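Local coordinates for phosphate-binding protein PstS (Borrelia burgdorferi, PDB 4N13), which binds inorganic phosphate with micromolar affinity and serves as the solute-binding component of the PstSACB ABC transporter that imports it, at residues P24-M29 with V42-Q47; N206-T211 with N218-K223; L226-N231 with D244-S249. All blocks are in the same frame, centred on the assembly; numbering follows the deposited sequence. Where two conformers were deposited one is given.

Contact 1 of 3, residues P24-M29 with V42-Q47; sequences PILDEM and VTYDAQ
L26 lays its side chain over one face of the Y44 ring. Its CG stands 3.9 Å from the ring centroid, only 11° off the normal, a CH-pi contact, while CB of L26 lies 3.7 Å from Y44 CG at the near end of the same face. The ring reaches this place because CG of Y44 is anti to its backbone N (chi1 -169°), which swings the aromatic group from the strand toward the helix. Beside this apolar patch D27 crosses Y44 at about a right angle, with OD1 4.0 Å from Y44 CB. A water then joins the two segments: it donates to D27 OD1 at 2.6 Å and to the backbone O of Y44 at 2.8 Å. Farther out, Y44 OH is hydrogen-bonded to the backbone O of S19, a residue that probably binds phosphate, as in related proteins; this bond anchors the far end of the ring, and V22, S23 and I30 also pack on it. L26 and Y44 thus tie helix 23-36 to strand 40-45 within a beta-alpha-beta unit begun by strand 12-18, which pairs in parallel with 40-45, while M246 of helix 237-246 also packs on L26.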
ATOM      1  N   PRO A  24      -3.935   8.738  11.587  0.82  9.11           N
ATOM      2  CA  PRO A  24      -5.040   8.492  12.532  0.82  9.49           C
ATOM      3  C   PRO A  24      -4.990   7.102  13.179  0.82  9.10           C
ATOM      4  O   PRO A  24      -5.555   6.932  14.252  0.82  9.50           O
ATOM      5  CB  PRO A  24      -6.294   8.718  11.683  0.82 11.00           C
ATOM      6  CG  PRO A  24      -5.853   8.532  10.281  0.82 10.37           C
ATOM      7  CD  PRO A  24      -4.426   8.983  10.218  0.82  9.73           C
ATOM      8  N   ILE A  25      -4.322   6.140  12.559  1.00  8.69           N
ATOM      9  CA  ILE A  25      -4.086   4.844  13.191  1.00  9.30           C
ATOM     10  C   ILE A  25      -3.139   5.007  14.357  1.00  8.33           C
ATOM     11  O   ILE A  25      -3.427   4.546  15.462  1.00  7.87           O
ATOM     12  CB  ILE A  25      -3.505   3.846  12.189  1.00 10.19           C
ATOM     13  CG1 ILE A  25      -4.598   3.511  11.159  1.00 12.01           C
ATOM     14  CG2 ILE A  25      -3.020   2.574  12.893  1.00 10.94           C
ATOM     15  CD1 ILE A  25      -4.114   2.770   9.939  1.00 14.94           C
ATOM     16  N   LEU A  26      -1.995   5.650  14.131  1.00  7.46           N
ATOM     17  CA  LEU A  26      -1.050   5.851  15.228  1.00  8.13           C
ATOM     18  C   LEU A  26      -1.697   6.671  16.346  1.00  7.42           C
ATOM     19  O   LEU A  26      -1.515   6.384  17.525  1.00  7.79           O
ATOM     20  CB  LEU A  26       0.243   6.504  14.737  1.00  8.56           C
ATOM     21  CG  LEU A  26       1.367   5.523  14.392  1.00  8.71           C
ATOM     22  CD1 LEU A  26       1.981   4.907  15.649  1.00  9.67           C
ATOM     23  CD2 LEU A  26       0.909   4.432  13.415  1.00  9.23           C
ATOM     24  N   ASP A  27      -2.466   7.695  15.984  1.00  7.93           N
ATOM     25  CA  ASP A  27      -3.095   8.546  16.992  1.00  8.47           C
ATOM     26  C   ASP A  27      -4.071   7.760  17.847  1.00  8.62           C
ATOM     27  O   ASP A  27      -4.087   7.907  19.078  1.00  9.02           O
ATOM     28  CB  ASP A  27      -3.808   9.737  16.353  1.00 10.17           C
ATOM     29  CG  ASP A  27      -2.838  10.756  15.750  1.00 11.31           C
ATOM     30  OD1 ASP A  27      -1.622  10.653  16.014  1.00 12.38           O
ATOM     31  OD2 ASP A  27      -3.287  11.650  15.005  1.00 13.73           O
ATOM     32  N   GLU A  28      -4.879   6.917  17.207  1.00  8.75           N
ATOM     33  CA  GLU A  28      -5.801   6.104  17.993  1.00  7.92           C
ATOM     34  C   GLU A  28      -5.045   5.087  18.847  1.00  8.34           C
ATOM     35  O   GLU A  28      -5.425   4.806  19.987  1.00  8.86           O
ATOM     36  CB  GLU A  28      -6.830   5.415  17.106  1.00  9.19           C
ATOM     37  CG  GLU A  28      -7.827   4.601  17.915  1.00  9.71           C
ATOM     38  CD  GLU A  28      -8.983   4.063  17.127  1.00 10.43           C
ATOM     39  OE1 GLU A  28      -9.156   4.454  15.953  1.00 12.34           O
ATOM     40  OE2 GLU A  28      -9.727   3.247  17.705  1.00 13.14           O
ATOM     41  N   MET A  29      -3.987   4.502  18.292  1.00  7.48           N
ATOM     42  CA  MET A  29      -3.174   3.578  19.062  1.00  6.96           C
ATOM     43  C   MET A  29      -2.594   4.250  20.296  1.00  7.54           C
ATOM     44  O   MET A  29      -2.562   3.647  21.371  1.00  7.56           O
ATOM     45  CB  MET A  29      -2.052   2.984  18.234  1.00  7.30           C
ATOM     46  CG  MET A  29      -2.446   1.980  17.198  1.00  7.85           C
ATOM     47  SD  MET A  29      -1.055   1.488  16.191  1.00  9.39           S
ATOM     48  CE  MET A  29      -1.753   0.091  15.331  1.00 10.37           C
ATOM     49  N   VAL A  42       3.465   9.007  24.422  1.00  7.51           N
ATOM     50  CA  VAL A  42       3.785   8.632  23.040  1.00  6.75           C
ATOM     51  C   VAL A  42       3.225   9.707  22.125  1.00  7.31           C
ATOM     52  O   VAL A  42       2.105  10.171  22.337  1.00  8.66           O
ATOM     53  CB  VAL A  42       3.167   7.275  22.658  1.00  7.50           C
ATOM     54  CG1 VAL A  42       3.663   6.835  21.303  1.00  7.27           C
ATOM     55  CG2 VAL A  42       3.479   6.232  23.720  1.00  8.53           C
ATOM     56  N   THR A  43       4.005  10.133  21.143  1.00  7.25           N
ATOM     57  CA  THR A  43       3.545  11.112  20.167  1.00  7.31           C
ATOM     58  C   THR A  43       3.869  10.617  18.761  1.00  7.10           C
ATOM     59  O   THR A  43       4.782   9.797  18.573  1.00  7.50           O
ATOM     60  CB  THR A  43       4.196  12.505  20.394  1.00  9.15           C
ATOM     61  OG1 THR A  43       5.613  12.417  20.231  1.00  9.39           O
ATOM     62  CG2 THR A  43       3.911  13.054  21.778  1.00 10.28           C
ATOM     63  N   TYR A  44       3.122  11.100  17.776  1.00  7.05           N
ATOM     64  CA  TYR A  44       3.366  10.786  16.365  1.00  7.11           C
ATOM     65  C   TYR A  44       3.442  12.059  15.549  1.00  8.10           C
ATOM     66  O   TYR A  44       2.513  12.860  15.578  1.00  9.28           O
ATOM     67  CB  TYR A  44       2.261   9.865  15.803  1.00  7.79           C
ATOM     68  CG  TYR A  44       2.624   9.320  14.435  1.00  6.59           C
ATOM     69  CD1 TYR A  44       3.761   8.550  14.271  1.00  6.87           C
ATOM     70  CD2 TYR A  44       1.858   9.594  13.307  1.00  7.14           C
ATOM     71  CE1 TYR A  44       4.138   8.058  13.039  1.00  6.86           C
ATOM     72  CE2 TYR A  44       2.238   9.098  12.058  1.00  7.57           C
ATOM     73  CZ  TYR A  44       3.384   8.329  11.938  1.00  7.14           C
ATOM     74  OH  TYR A  44       3.797   7.826  10.727  1.00  8.20           O
ATOM     75  N   ASP A  45       4.555  12.248  14.845  1.00  8.50           N
ATOM     76  CA  ASP A  45       4.741  13.402  13.973  1.00 11.04           C
ATOM     77  C   ASP A  45       4.948  12.868  12.571  1.00 11.18           C
ATOM     78  O   ASP A  45       5.921  12.194  12.302  1.00 13.64           O
ATOM     79  CB  ASP A  45       5.932  14.261  14.408  1.00 16.32           C
ATOM     80  CG  ASP A  45       5.887  15.663  13.805  1.00 22.44           C
ATOM     81  OD1 ASP A  45       5.145  15.859  12.831  1.00 25.88           O
ATOM     82  OD2 ASP A  45       6.610  16.568  14.270  1.00 27.16           O
ATOM     83  N   ALA A  46       4.025  13.168  11.670  0.51 11.19           N
ATOM     84  CA  ALA A  46       4.003  12.521  10.365  0.51 13.03           C
ATOM     85  C   ALA A  46       4.455  13.449   9.232  0.51 11.95           C
ATOM     86  O   ALA A  46       3.637  14.128   8.605  0.51 12.70           O
ATOM     87  CB  ALA A  46       2.618  11.989  10.086  0.51 16.34           C
ATOM     88  N   GLN A  47       5.759  13.458   8.966  0.51 10.82           N
ATOM     89  CA  GLN A  47       6.318  14.225   7.851  0.51 10.89           C
ATOM     90  C   GLN A  47       6.841  13.322   6.728  0.51 10.78           C
ATOM     91  O   GLN A  47       7.486  13.798   5.800  0.51 12.23           O
ATOM     92  CB  GLN A  47       7.458  15.162   8.308  0.51 13.95           C
ATOM     93  CG  GLN A  47       7.137  16.125   9.460  0.51 17.39           C
ATOM     94  CD  GLN A  47       5.905  16.961   9.231  0.51 18.26           C
ATOM     95  OE1 GLN A  47       5.752  17.586   8.189  0.51 17.79           O
ATOM     96  NE2 GLN A  47       5.007  16.978  10.218  0.51 20.77           N
TER
HETATM   97  O   HOH W   1      -0.169  12.594  14.945  1.00 17.41           O

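Contact 2 of 3, residues N206-T211 with N218-K223; sequences NSTYPT and NKYTIK. With SO4 (sulfate ion), chain E.
P210 and Y220 mark the closest backbone approach, 5.7 Å between their CA atoms, where two loop segments on either side of helix 212-216 pass each other without a direct hydrogen bond. The proline ring rides over one face of Y220: P210 CB is 3.4 Å from the ring centroid and 8° off the normal, a CH-pi contact centred on the ring. At the ring's edge, in its plane, the backbone O of T208 lies 3.5 Å from Y220 CD1. T208 also borders K219, its OG1 and CG2 both meeting the lysine CG, with OG1 at 3.5 Å. That hydroxyl donates to the backbone O of N206 at 3.0 Å, from above the carbonyl plane, a bond that links T208 back to N206. The K219 chain, extended beyond CG, runs past T208; in one of its two conformers K219 NZ donates at 2.6 Å to O3 of a sulfate, probably from the crystallisation liquor. Outside the pair, Y220 OH is hydrogen-bonded to the backbone O of L89 in strand 80-93, and N206 OD1 accepts from the backbone N of E104. Packing thus joins the loops, while the T208 hydroxyl, Y220 OH, N206 OD1 and K219 NZ all bond elsewhere than across the contact.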
ATOM      1  N   ASN A 206      -0.329 -12.763 -10.835  1.00  6.60           N
ATOM      2  CA  ASN A 206       0.556 -13.930 -10.672  1.00  6.74           C
ATOM      3  C   ASN A 206      -0.261 -15.086 -10.077  1.00  6.95           C
ATOM      4  O   ASN A 206       0.197 -15.767  -9.156  1.00  7.60           O
ATOM      5  CB  ASN A 206       1.764 -13.651  -9.771  1.00  6.80           C
ATOM      6  CG  ASN A 206       2.566 -12.464 -10.193  1.00  8.11           C
ATOM      7  OD1 ASN A 206       2.619 -12.097 -11.360  1.00  8.71           O
ATOM      8  ND2 ASN A 206       3.283 -11.903  -9.237  1.00 12.43           N
ATOM      9  N   SER A 207      -1.475 -15.282 -10.594  1.00  6.77           N
ATOM     10  CA  SER A 207      -2.349 -16.375 -10.174  1.00  7.82           C
ATOM     11  C   SER A 207      -2.775 -16.288  -8.723  1.00  7.24           C
ATOM     12  O   SER A 207      -3.213 -17.275  -8.155  1.00 10.39           O
ATOM     13  CB  SER A 207      -1.715 -17.732 -10.469  1.00  9.89           C
ATOM     14  OG  SER A 207      -1.560 -17.903 -11.862  1.00 13.04           O
ATOM     15  N   THR A 208      -2.736 -15.087  -8.174  1.00  6.84           N
ATOM     16  CA  THR A 208      -3.022 -14.869  -6.770  1.00  7.29           C
ATOM     17  C   THR A 208      -4.094 -13.799  -6.588  1.00  6.84           C
ATOM     18  O   THR A 208      -3.930 -12.674  -7.046  1.00  7.10           O
ATOM     19  CB  THR A 208      -1.758 -14.418  -6.013  1.00  7.82           C
ATOM     20  OG1 THR A 208      -0.665 -15.283  -6.323  1.00  9.12           O
ATOM     21  CG2 THR A 208      -1.996 -14.389  -4.506  1.00  8.75           C
ATOM     22  N   TYR A 209      -5.191 -14.152  -5.924  1.00  8.24           N
ATOM     23  CA  TYR A 209      -6.173 -13.160  -5.543  1.00  7.71           C
ATOM     24  C   TYR A 209      -5.738 -12.473  -4.269  1.00  8.71           C
ATOM     25  O   TYR A 209      -5.131 -13.106  -3.402  1.00  9.68           O
ATOM     26  CB  TYR A 209      -7.547 -13.801  -5.359  1.00  8.68           C
ATOM     27  CG  TYR A 209      -8.199 -14.100  -6.685  1.00  8.33           C
ATOM     28  CD1 TYR A 209      -8.738 -13.078  -7.464  1.00  9.01           C
ATOM     29  CD2 TYR A 209      -8.244 -15.392  -7.182  1.00  8.95           C
ATOM     30  CE1 TYR A 209      -9.306 -13.335  -8.678  1.00 10.69           C
ATOM     31  CE2 TYR A 209      -8.826 -15.663  -8.396  1.00 10.32           C
ATOM     32  CZ  TYR A 209      -9.367 -14.628  -9.144  1.00 10.55           C
ATOM     33  OH  TYR A 209      -9.962 -14.872 -10.371  1.00 13.13           O
ATOM     34  N   PRO A 210      -6.054 -11.171  -4.155  1.00  9.33           N
ATOM     35  CA  PRO A 210      -5.694 -10.390  -2.971  1.00 11.09           C
ATOM     36  C   PRO A 210      -6.653 -10.679  -1.817  1.00 11.94           C
ATOM     37  O   PRO A 210      -7.808 -10.300  -1.845  1.00 13.05           O
ATOM     38  CB  PRO A 210      -5.791  -8.934  -3.463  1.00 11.46           C
ATOM     39  CG  PRO A 210      -6.741  -8.975  -4.615  1.00 12.11           C
ATOM     40  CD  PRO A 210      -6.675 -10.343  -5.208  1.00 10.34           C
ATOM     41  N   THR A 211      -6.153 -11.396  -0.823  1.00  9.77           N
ATOM     42  CA  THR A 211      -6.903 -11.767   0.375  1.00 11.33           C
ATOM     43  C   THR A 211      -6.020 -11.515   1.588  1.00 10.82           C
ATOM     44  O   THR A 211      -4.814 -11.342   1.463  1.00 10.32           O
ATOM     45  CB  THR A 211      -7.298 -13.259   0.376  1.00 13.55           C
ATOM     46  OG1 THR A 211      -6.134 -14.064   0.600  1.00 13.65           O
ATOM     47  CG2 THR A 211      -7.958 -13.647  -0.947  1.00 14.68           C
ATOM     48  N   ASN A 218       2.775 -12.509   1.534  0.51  8.63           N
ATOM     49  CA  ASN A 218       3.498 -11.807   0.467  0.51  9.01           C
ATOM     50  C   ASN A 218       3.409 -12.543  -0.884  0.51  8.88           C
ATOM     51  O   ASN A 218       4.226 -12.326  -1.782  0.51 10.49           O
ATOM     52  CB  ASN A 218       4.968 -11.505   0.831  0.51  8.66           C
ATOM     53  CG  ASN A 218       5.127 -10.642   2.088  0.51  8.33           C
ATOM     54  OD1 ASN A 218       4.161 -10.140   2.642  0.51  9.21           O
ATOM     55  ND2 ASN A 218       6.388 -10.464   2.530  0.51  9.39           N
ATOM     56  N   LYS A 219       2.405 -13.402  -1.033  0.51  9.20           N
ATOM     57  CA  LYS A 219       2.133 -14.040  -2.322  0.51  8.93           C
ATOM     58  C   LYS A 219       1.427 -13.076  -3.272  0.51  8.90           C
ATOM     59  O   LYS A 219       1.657 -13.107  -4.473  0.51  9.80           O
ATOM     60  CB  LYS A 219       1.275 -15.289  -2.136  0.51  9.04           C
ATOM     61  CG  LYS A 219       1.100 -16.106  -3.412  0.51 11.28           C
ATOM     62  CD  LYS A 219       0.433 -17.451  -3.135  0.51 13.20           C
ATOM     63  CE  LYS A 219       0.280 -18.275  -4.406  0.51 14.39           C
ATOM     64  NZ  LYS A 219      -0.400 -19.573  -4.173  0.51 16.60           N
ATOM     65  N   TYR A 220       0.552 -12.237  -2.728  1.00  7.37           N
ATOM     66  CA  TYR A 220      -0.049 -11.153  -3.485  1.00  7.78           C
ATOM     67  C   TYR A 220       0.877  -9.972  -3.381  1.00  8.35           C
ATOM     68  O   TYR A 220       1.194  -9.514  -2.283  1.00  9.30           O
ATOM     69  CB  TYR A 220      -1.408 -10.773  -2.954  1.00  8.48           C
ATOM     70  CG  TYR A 220      -2.042  -9.720  -3.841  1.00  7.63           C
ATOM     71  CD1 TYR A 220      -2.631 -10.069  -5.042  1.00  7.71           C
ATOM     72  CD2 TYR A 220      -2.007  -8.380  -3.506  1.00  7.14           C
ATOM     73  CE1 TYR A 220      -3.198  -9.124  -5.858  1.00  7.84           C
ATOM     74  CE2 TYR A 220      -2.580  -7.412  -4.315  1.00  8.09           C
ATOM     75  CZ  TYR A 220      -3.168  -7.800  -5.504  1.00  7.29           C
ATOM     76  OH  TYR A 220      -3.754  -6.894  -6.349  1.00  8.42           O
ATOM     77  N   THR A 221       1.308  -9.470  -4.530  1.00  8.53           N
ATOM     78  CA  THR A 221       2.460  -8.598  -4.593  1.00  9.01           C
ATOM     79  C   THR A 221       2.161  -7.088  -4.588  1.00  9.86           C
ATOM     80  O   THR A 221       3.054  -6.279  -4.362  1.00 11.44           O
ATOM     81  CB  THR A 221       3.311  -8.936  -5.838  1.00 11.28           C
ATOM     82  OG1 THR A 221       2.472  -8.929  -7.002  1.00 13.30           O
ATOM     83  CG2 THR A 221       3.972 -10.304  -5.679  1.00 11.49           C
ATOM     84  N   ILE A 222       0.919  -6.702  -4.847  1.00  8.26           N
ATOM     85  CA  ILE A 222       0.595  -5.282  -5.033  1.00  7.73           C
ATOM     86  C   ILE A 222       0.168  -4.633  -3.714  1.00  7.71           C
ATOM     87  O   ILE A 222      -1.010  -4.420  -3.452  1.00  7.84           O
ATOM     88  CB  ILE A 222      -0.493  -5.065  -6.120  1.00 10.97           C
ATOM     89  CG1 ILE A 222      -0.287  -5.972  -7.332  1.00 13.45           C
ATOM     90  CG2 ILE A 222      -0.520  -3.599  -6.530  1.00 13.08           C
ATOM     91  CD1 ILE A 222       0.998  -5.763  -8.041  1.00 15.34           C
ATOM     92  N   LYS A 223       1.137  -4.372  -2.854  1.00  7.39           N
ATOM     93  CA  LYS A 223       0.862  -3.730  -1.580  1.00  7.67           C
ATOM     94  C   LYS A 223       2.107  -3.091  -1.038  1.00  8.02           C
ATOM     95  O   LYS A 223       3.211  -3.540  -1.321  1.00  9.68           O
ATOM     96  CB  LYS A 223       0.303  -4.713  -0.540  1.00  8.63           C
ATOM     97  CG  LYS A 223       1.313  -5.679   0.092  1.00 10.97           C
ATOM     98  CD  LYS A 223       1.624  -6.875  -0.754  1.00 14.04           C
ATOM     99  CE  LYS A 223       2.485  -7.901  -0.006  1.00 15.63           C
ATOM    100  NZ  LYS A 223       3.868  -7.367   0.230  1.00 18.79           N
TER
HETATM  101  S   SO4 E 304       2.680 -20.880  -3.494  0.85 13.73           S
HETATM  102  O1  SO4 E 304       3.126 -19.714  -4.263  0.85 13.69           O
HETATM  103  O2  SO4 E 304       2.402 -20.444  -2.126  0.85 14.58           O
HETATM  104  O3  SO4 E 304       1.472 -21.406  -4.107  0.85 16.76           O
HETATM  105  O4  SO4 E 304       3.767 -21.861  -3.455  0.85 14.79           O

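Contact 3 of 3, residues L226-N231 with D244-S249; sequences LIIVTN and DFMTSS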
ATOM      1  N   LEU A 226       3.496  -1.711   5.748  1.00  8.61           N
ATOM      2  CA  LEU A 226       3.706  -0.659   6.744  1.00  8.23           C
ATOM      3  C   LEU A 226       4.502  -1.255   7.891  1.00  7.57           C
ATOM      4  O   LEU A 226       4.085  -2.254   8.487  1.00  8.50           O
ATOM      5  CB  LEU A 226       2.375  -0.094   7.230  1.00 10.16           C
ATOM      6  CG  LEU A 226       1.830   1.091   6.415  1.00 15.34           C
ATOM      7  CD1 LEU A 226       2.609   2.367   6.715  1.00 16.38           C
ATOM      8  CD2 LEU A 226       1.896   0.828   4.930  1.00 15.59           C
ATOM      9  N   ILE A 227       5.645  -0.649   8.177  1.00  6.96           N
ATOM     10  CA  ILE A 227       6.637  -1.249   9.070  1.00  6.81           C
ATOM     11  C   ILE A 227       6.990  -0.312  10.210  1.00  5.75           C
ATOM     12  O   ILE A 227       7.033   0.918  10.076  1.00  7.15           O
ATOM     13  CB  ILE A 227       7.935  -1.683   8.323  1.00  7.74           C
ATOM     14  CG1 ILE A 227       8.572  -0.524   7.565  1.00  8.80           C
ATOM     15  CG2 ILE A 227       7.649  -2.853   7.406  1.00  9.76           C
ATOM     16  CD1 ILE A 227       9.926  -0.876   6.987  1.00 10.15           C
ATOM     17  N   ILE A 228       7.243  -0.937  11.357  1.00  5.86           N
ATOM     18  CA  ILE A 228       7.764  -0.308  12.554  1.00  5.66           C
ATOM     19  C   ILE A 228       9.274  -0.478  12.503  1.00  5.92           C
ATOM     20  O   ILE A 228       9.773  -1.602  12.415  1.00  8.15           O
ATOM     21  CB  ILE A 228       7.241  -1.042  13.803  1.00  6.24           C
ATOM     22  CG1 ILE A 228       5.720  -0.932  13.887  1.00  7.37           C
ATOM     23  CG2 ILE A 228       7.904  -0.515  15.074  1.00  8.33           C
ATOM     24  CD1 ILE A 228       5.091  -1.963  14.796  1.00  7.73           C
ATOM     25  N   VAL A 229       9.982   0.632  12.564  1.00  5.87           N
ATOM     26  CA  VAL A 229      11.435   0.665  12.426  1.00  6.82           C
ATOM     27  C   VAL A 229      12.062   1.181  13.716  1.00  6.00           C
ATOM     28  O   VAL A 229      11.676   2.228  14.233  1.00  6.42           O
ATOM     29  CB  VAL A 229      11.871   1.551  11.233  1.00  7.03           C
ATOM     30  CG1 VAL A 229      13.382   1.475  11.015  1.00  7.95           C
ATOM     31  CG2 VAL A 229      11.123   1.157   9.961  1.00  8.65           C
ATOM     32  N   THR A 230      13.044   0.434  14.206  1.00  6.22           N
ATOM     33  CA  THR A 230      13.833   0.830  15.374  1.00  7.18           C
ATOM     34  C   THR A 230      15.294   0.679  15.061  1.00  8.15           C
ATOM     35  O   THR A 230      15.636   0.122  14.023  1.00  9.10           O
ATOM     36  CB  THR A 230      13.492  -0.033  16.597  1.00 10.31           C
ATOM     37  OG1 THR A 230      13.663  -1.409  16.260  1.00 12.76           O
ATOM     38  CG2 THR A 230      12.069   0.198  17.051  1.00 11.04           C
ATOM     39  N   ASN A 231      16.154   1.201  15.933  1.00  9.93           N
ATOM     40  CA  ASN A 231      17.583   1.188  15.681  1.00 14.11           C
ATOM     41  C   ASN A 231      18.349   0.440  16.771  1.00 19.56           C
ATOM     42  O   ASN A 231      17.837   0.236  17.860  1.00 21.43           O
ATOM     43  CB  ASN A 231      18.068   2.642  15.549  1.00 20.57           C
ATOM     44  CG  ASN A 231      19.450   2.744  14.992  1.00 24.83           C
ATOM     45  OD1 ASN A 231      20.040   1.759  14.537  1.00 25.81           O
ATOM     46  ND2 ASN A 231      19.989   3.943  15.024  1.00 25.82           N
ATOM     47  N   ASP A 244       4.578  -3.749  21.126  1.00  6.58           N
ATOM     48  CA  ASP A 244       3.766  -4.908  21.482  1.00  7.04           C
ATOM     49  C   ASP A 244       2.276  -4.581  21.401  1.00  7.79           C
ATOM     50  O   ASP A 244       1.473  -5.402  20.947  1.00  8.83           O
ATOM     51  CB  ASP A 244       4.137  -5.378  22.882  1.00  9.07           C
ATOM     52  CG  ASP A 244       3.284  -6.521  23.356  1.00 11.20           C
ATOM     53  OD1 ASP A 244       3.419  -7.628  22.806  1.00 13.61           O
ATOM     54  OD2 ASP A 244       2.469  -6.302  24.272  1.00 11.61           O
ATOM     55  N   PHE A 245       1.886  -3.363  21.760  1.00  6.80           N
ATOM     56  CA  PHE A 245       0.492  -2.953  21.600  1.00  6.26           C
ATOM     57  C   PHE A 245       0.111  -2.814  20.125  1.00  6.78           C
ATOM     58  O   PHE A 245      -0.967  -3.237  19.703  1.00  7.16           O
ATOM     59  CB  PHE A 245       0.213  -1.649  22.350  1.00  7.32           C
ATOM     60  CG  PHE A 245      -1.203  -1.170  22.177  1.00  7.54           C
ATOM     61  CD1 PHE A 245      -2.243  -1.758  22.893  1.00  7.66           C
ATOM     62  CD2 PHE A 245      -1.510  -0.171  21.276  1.00  9.21           C
ATOM     63  CE1 PHE A 245      -3.546  -1.341  22.719  1.00  9.08           C
ATOM     64  CE2 PHE A 245      -2.819   0.239  21.101  1.00 10.74           C
ATOM     65  CZ  PHE A 245      -3.836  -0.347  21.828  1.00 10.67           C
ATOM     66  N   MET A 246       0.993  -2.232  19.319  1.00  6.53           N
ATOM     67  CA  MET A 246       0.729  -2.039  17.892  1.00  6.88           C
ATOM     68  C   MET A 246       0.407  -3.351  17.174  1.00  7.55           C
ATOM     69  O   MET A 246      -0.404  -3.370  16.245  1.00  8.33           O
ATOM     70  CB  MET A 246       1.913  -1.360  17.198  1.00  7.08           C
ATOM     71  CG  MET A 246       2.127   0.099  17.611  1.00  7.90           C
ATOM     72  SD  MET A 246       3.449   0.875  16.653  1.00  8.35           S
ATOM     73  CE  MET A 246       2.607   1.001  15.044  1.00  9.45           C
ATOM     74  N   THR A 247       1.088  -4.419  17.583  1.00  7.56           N
ATOM     75  CA  THR A 247       0.953  -5.723  16.947  1.00  9.20           C
ATOM     76  C   THR A 247      -0.008  -6.655  17.715  1.00  8.86           C
ATOM     77  O   THR A 247      -0.136  -7.810  17.379  1.00 12.51           O
ATOM     78  CB  THR A 247       2.332  -6.389  16.759  1.00 11.18           C
ATOM     79  OG1 THR A 247       2.966  -6.555  18.027  1.00 12.20           O
ATOM     80  CG2 THR A 247       3.222  -5.523  15.875  1.00 11.85           C
ATOM     81  N   SER A 248      -0.667  -6.121  18.736  0.55  8.28           N
ATOM     82  CA  SER A 248      -1.680  -6.841  19.502  0.55  9.74           C
ATOM     83  C   SER A 248      -3.006  -6.869  18.738  0.55  9.97           C
ATOM     84  O   SER A 248      -3.223  -6.092  17.813  0.55 10.19           O
ATOM     85  CB  SER A 248      -1.922  -6.136  20.841  0.55 10.78           C
ATOM     86  OG  SER A 248      -2.631  -4.913  20.633  0.55 10.70           O
ATOM     87  N   SER A 249      -3.916  -7.737  19.149  0.55 11.67           N
ATOM     88  CA  SER A 249      -5.217  -7.796  18.507  0.55 12.59           C
ATOM     89  C   SER A 249      -5.966  -6.452  18.517  0.55 11.21           C
ATOM     90  O   SER A 249      -6.575  -6.073  17.508  0.55 10.58           O
ATOM     91  CB  SER A 249      -6.044  -8.905  19.137  0.55 15.10           C
ATOM     92  OG  SER A 249      -5.462 -10.143  18.806  0.55 17.30           O
TER
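I228 and M246 reach toward each other tip to tip, one from a strand and the other from a helix. CD1 of I228 lies 3.8 Å from M246 SD, and its CG1 is equally far, 3.8 Å, from M246 CE, so the CG1-CD1 branch meets both the sulfur and the terminal methyl. In I228, CG1 is anti to the carbonyl carbon (chi1 -63°) and CD1 continues outward in an extended chain, sending the longer branch toward the helix. M246 is straight as far as SD and then bends at chi3 (71°), a turn that sets CE alongside CG1 instead of carrying it onward past the isoleucine. Its CB also approaches I228 CD1, at 4.0 Å. A lighter touch comes from T247, whose CG2 lies 4.2 Å from the same CD1; its hydroxyl is turned to the backbone O of I243 in the last turn of the helix. Just beyond, S248 stands between two helices: its backbone N bonds to the backbone O of F245, and it is the N-cap of helix 249-257, its side chain capping G251 N. Around the hydrophobic centre, F84 of strand 80-93 and I65 of strand 63-66 touch both I228 and M246, and M29 of helix 23-36 packs on M246. This is the buried helix-on-sheet packing of an alpha/beta lobe in a periplasmic binding protein, with helix 237-246 laid against the strands of the mixed sheet.

Along the chain the three contacts follow in series, each closing before the next opens. Contacts 1 and 3 lie on the same side of the chain's centre, with centres 12 Å apart, and they touch: helix 23-36 packs on helix 237-246, with M29 also against F245, while both contacts reach the same mixed sheet. Contact 2 stands on the opposite side of the centre from contact 1, about 28 Å away between centres, and its centre is about 23 Å from that of contact 3. Its second segment nevertheless runs into strand 223-230, which carries I228. That strand thus links the two regions, consistent with the bilobed build of periplasmic binding proteins, in which phosphate is held between the lobes.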